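Local coordinates for Gp26 (Listeria phage P40, PDB 4JZ5), which probably cleaves the glycan strands of the Listeria cell wall as a glycosyl hydrolase family 25 phage endolysin, represented here by its catalytic domain, at residues G126-V129 with N130-R134; G87-T90 with I91-N95. One frame throughout, in Å; residues are numbered along the deposited sequence.

Contact 1 (G126-V129 with N130-R134); sequences GNVV and NECQR
An Asn N-cap opens helix 128-143: the side chain of N127 reaches forward to the first turn and caps the amide of N130. Its OD1 accepts from N130 N at 2.9 Å, the donor tilted 20° from the carbonyl plane. CG lies anti to the backbone N of N127 (chi1 171°), which swings the short amide alongside the helix start; asparagine has just the length to reach the third residue on. The backbone carbonyl of N127 also begins the helical ladder, its O accepting from E131 N at 3.0 Å, and V128 O and V129 O continue it to C132 N and Q133 N.

The N127 and N130 side-chain amides do not pair; their planes stand 59° apart, with 3.6 Å between N127 OD1 and N130 OD1. The backbone N-H of N127 donates to water at either of two close positions, probably alternatives, one also accepting from N130 ND2 and the other donating to E131 OE2. On the inner side V128 CG1 meets C132 SG at 4.1 Å, small apolar groups that fit against Y118. E131, bent at chi2, offers the syn lone pair of OE1 to R134 NH1, a 2.8 Å salt bridge in the guanidinium plane. Helix 128-143 connects strands 114-117 and 147-152 in a beta-alpha-beta unit, and R134 reaches from it to T90 and I91 of helix 87-106, outside that unit.

Contact 2 (G87-T90 with I91-N95); sequences GQDT and INEAN
Backbone bonds from i+4 to i tie G87-T90 to I91-N95 as consecutive turns of one helix: N92 N reaches Q88 O at 2.8 Å, E93 N reaches D89 O, and A94 N reaches T90 O. G87 has a positive phi, a conformation that favours glycine.

Over the first of these bonds lies a second link between the same two residues. Q88 NE2 donates to N92 OD1 at 3.0 Å, almost straight at the hydrogen (169°). The acceptor lies nearly in the Q88 amide plane, but the donor stands 48° above the carbonyl plane of N92, and the two amides are turned 56° against each other. With CG of Q88 anti to its backbone N, that carbon passes 3.7 Å from N92 ND2; the bend at the second torsion then carries CD and NE2 round to N92 OD1, with NE2 also near I91 CB. Glutamine supplies the extra methylene this reach needs, and asparagine keeps the acceptor close to the helix wall.

These residues belong to the N-terminal part of helix 87-106, the connection from strand 76-81 to strand 114-117 in a beta-alpha-beta unit of the family 25 domain. Its apolar side carries I91 and A94, whose side chains pack on H138 of helix 128-143. On another side D89 OD2 and E93 OE2 come within 4.0 Å, their carboxylate planes nearly perpendicular. D89 OD2 itself accepts from E85 N, which may ease the repulsion, whereas E93 takes L83 N through its other oxygen, OE1. A water accepts from N92 ND2 at 2.9 Å and also approaches D89 OD1, though that second distance is doubtfully short.

How the contacts relate
Contact 2 comes first along the chain, in the N-terminal part of helix 87-106, and contact 1 follows at the start of helix 128-143; in sequence, strand 114-117 separates the two helices, and it belongs to both beta-alpha-beta units. Their centres are about 11 Å apart, on the same side of the chain's centre. Two probable hydrogen bonds join them: E131 OE1 to T90 OG1 at 2.8 Å, and R134 NH1 to G87 O at 2.9 Å. The salt-bridged pair of contact 1 thus probably ties the N-terminal parts of the two helices together, so that the beginnings of two successive helices of the family 25 domain are held side by side.

Contact 1 (G126-V129 with N130-R134)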
# COMPACT_ATOMS: atom_id res chain seq x y z
N GLY A 126 22.22 -0.59 11.18
CA GLY A 126 22.13 -0.90 9.77
C GLY A 126 21.54 0.21 8.92
O GLY A 126 21.28 1.31 9.40
N ASN A 127 21.37 -0.11 7.64
CA ASN A 127 21.06 0.89 6.62
C ASN A 127 19.64 0.68 6.10
O ASN A 127 19.24 -0.44 5.78
CB ASN A 127 22.13 0.76 5.51
CG ASN A 127 21.83 1.58 4.29
OD1 ASN A 127 21.27 1.06 3.32
ND2 ASN A 127 22.21 2.85 4.30
N VAL A 128 18.85 1.76 6.01
CA VAL A 128 17.46 1.65 5.61
C VAL A 128 17.31 1.05 4.21
O VAL A 128 16.46 0.19 4.01
CB VAL A 128 16.75 3.01 5.74
CG1 VAL A 128 15.44 3.02 4.97
CG2 VAL A 128 16.52 3.34 7.22
N VAL A 129 18.09 1.53 3.24
CA VAL A 129 18.01 0.98 1.90
C VAL A 129 18.22 -0.53 1.91
O VAL A 129 17.44 -1.29 1.33
CB VAL A 129 18.99 1.67 0.96
CG1 VAL A 129 19.22 0.87 -0.33
CG2 VAL A 129 18.53 3.08 0.66
N ASN A 130 19.28 -0.97 2.57
CA ASN A 130 19.61 -2.37 2.53
C ASN A 130 18.53 -3.22 3.19
O ASN A 130 18.18 -4.29 2.67
CB ASN A 130 20.95 -2.65 3.21
CG ASN A 130 22.14 -2.16 2.40
OD1 ASN A 130 22.02 -1.77 1.23
ND2 ASN A 130 23.31 -2.17 3.02
N GLU A 131 17.97 -2.75 4.30
CA GLU A 131 16.97 -3.55 4.99
C GLU A 131 15.65 -3.55 4.22
O GLU A 131 15.00 -4.59 4.14
CB GLU A 131 16.79 -3.08 6.43
CG GLU A 131 18.05 -3.32 7.28
CD GLU A 131 18.44 -4.77 7.37
OE1 GLU A 131 17.56 -5.63 7.55
OE2 GLU A 131 19.64 -5.06 7.23
N CYS A 132 15.27 -2.43 3.62
CA CYS A 132 14.11 -2.42 2.75
C CYS A 132 14.32 -3.41 1.61
O CYS A 132 13.40 -4.12 1.23
CB CYS A 132 13.86 -1.02 2.18
SG CYS A 132 13.11 0.11 3.37
N GLN A 133 15.53 -3.44 1.04
CA GLN A 133 15.82 -4.36 -0.05
C GLN A 133 15.68 -5.82 0.39
O GLN A 133 15.12 -6.64 -0.35
CB GLN A 133 17.21 -4.12 -0.63
CG GLN A 133 17.39 -4.82 -1.97
CD GLN A 133 16.55 -4.16 -3.02
OE1 GLN A 133 16.78 -2.99 -3.34
NE2 GLN A 133 15.52 -4.84 -3.50
N ARG A 134 16.21 -6.14 1.57
CA ARG A 134 16.08 -7.50 2.09
C ARG A 134 14.62 -7.89 2.23
O ARG A 134 14.24 -9.02 1.88
CB ARG A 134 16.80 -7.64 3.43
CG ARG A 134 18.31 -7.47 3.33
CD ARG A 134 18.96 -7.59 4.70
NE ARG A 134 18.84 -8.95 5.22
CZ ARG A 134 18.34 -9.29 6.40
NH1 ARG A 134 17.90 -8.39 7.27
NH2 ARG A 134 18.29 -10.58 6.71
O HOH W 1 22.85 -2.42 5.91
O HOH W 2 21.48 -2.93 7.42

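Contact 2 (G87-T90 with I91-N95)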
# COMPACT_ATOMS: atom_id res chain seq x y z
N GLY A 87 18.31 -7.57 10.61
CA GLY A 87 18.61 -8.98 10.78
C GLY A 87 17.41 -9.87 10.51
O GLY A 87 16.66 -9.66 9.57
N GLN A 88 17.23 -10.87 11.36
CA GLN A 88 16.16 -11.82 11.15
C GLN A 88 14.79 -11.16 11.28
O GLN A 88 13.84 -11.60 10.65
CB GLN A 88 16.27 -12.98 12.13
CG GLN A 88 15.22 -14.07 11.94
CD GLN A 88 15.28 -14.70 10.58
OE1 GLN A 88 16.36 -14.91 10.03
NE2 GLN A 88 14.12 -15.02 10.02
N ASP A 89 14.67 -10.11 12.09
CA ASP A 89 13.38 -9.45 12.25
C ASP A 89 12.87 -8.88 10.94
O ASP A 89 11.67 -8.88 10.70
CB ASP A 89 13.48 -8.35 13.31
CG ASP A 89 12.12 -7.85 13.76
OD1 ASP A 89 11.26 -8.68 14.13
OD2 ASP A 89 11.92 -6.62 13.78
N THR A 90 13.75 -8.39 10.07
CA THR A 90 13.33 -7.90 8.77
C THR A 90 12.66 -9.00 7.96
O THR A 90 11.62 -8.80 7.33
CB THR A 90 14.52 -7.34 8.01
OG1 THR A 90 15.15 -6.34 8.82
CG2 THR A 90 14.11 -6.74 6.67
N ILE A 91 13.26 -10.18 7.99
CA ILE A 91 12.72 -11.33 7.28
C ILE A 91 11.42 -11.79 7.94
O ILE A 91 10.45 -12.14 7.25
CB ILE A 91 13.74 -12.48 7.24
CG1 ILE A 91 15.04 -12.02 6.56
CG2 ILE A 91 13.17 -13.70 6.51
CD1 ILE A 91 14.84 -11.45 5.16
N ASN A 92 11.36 -11.77 9.27
CA ASN A 92 10.13 -12.16 9.94
C ASN A 92 8.99 -11.21 9.56
O ASN A 92 7.84 -11.65 9.39
CB ASN A 92 10.32 -12.23 11.45
CG ASN A 92 11.23 -13.36 11.87
OD1 ASN A 92 11.42 -14.33 11.14
ND2 ASN A 92 11.78 -13.26 13.07
N GLU A 93 9.28 -9.92 9.41
CA GLU A 93 8.26 -8.99 8.95
C GLU A 93 7.88 -9.26 7.49
O GLU A 93 6.69 -9.18 7.14
CB GLU A 93 8.72 -7.53 9.12
CG GLU A 93 8.68 -7.11 10.59
CD GLU A 93 8.51 -5.63 10.82
OE1 GLU A 93 8.18 -4.87 9.86
OE2 GLU A 93 8.67 -5.22 11.99
N ALA A 94 8.84 -9.57 6.64
CA ALA A 94 8.52 -9.96 5.28
C ALA A 94 7.57 -11.16 5.28
O ALA A 94 6.62 -11.21 4.49
CB ALA A 94 9.79 -10.26 4.51
N ASN A 95 7.81 -12.11 6.18
CA ASN A 95 6.93 -13.27 6.28
C ASN A 95 5.54 -12.93 6.78
O ASN A 95 4.59 -13.64 6.47
CB ASN A 95 7.56 -14.33 7.17
CG ASN A 95 8.69 -15.05 6.49
OD1 ASN A 95 8.72 -15.15 5.26
ND2 ASN A 95 9.61 -15.60 7.27
O HOH W 3 11.44 -11.09 14.92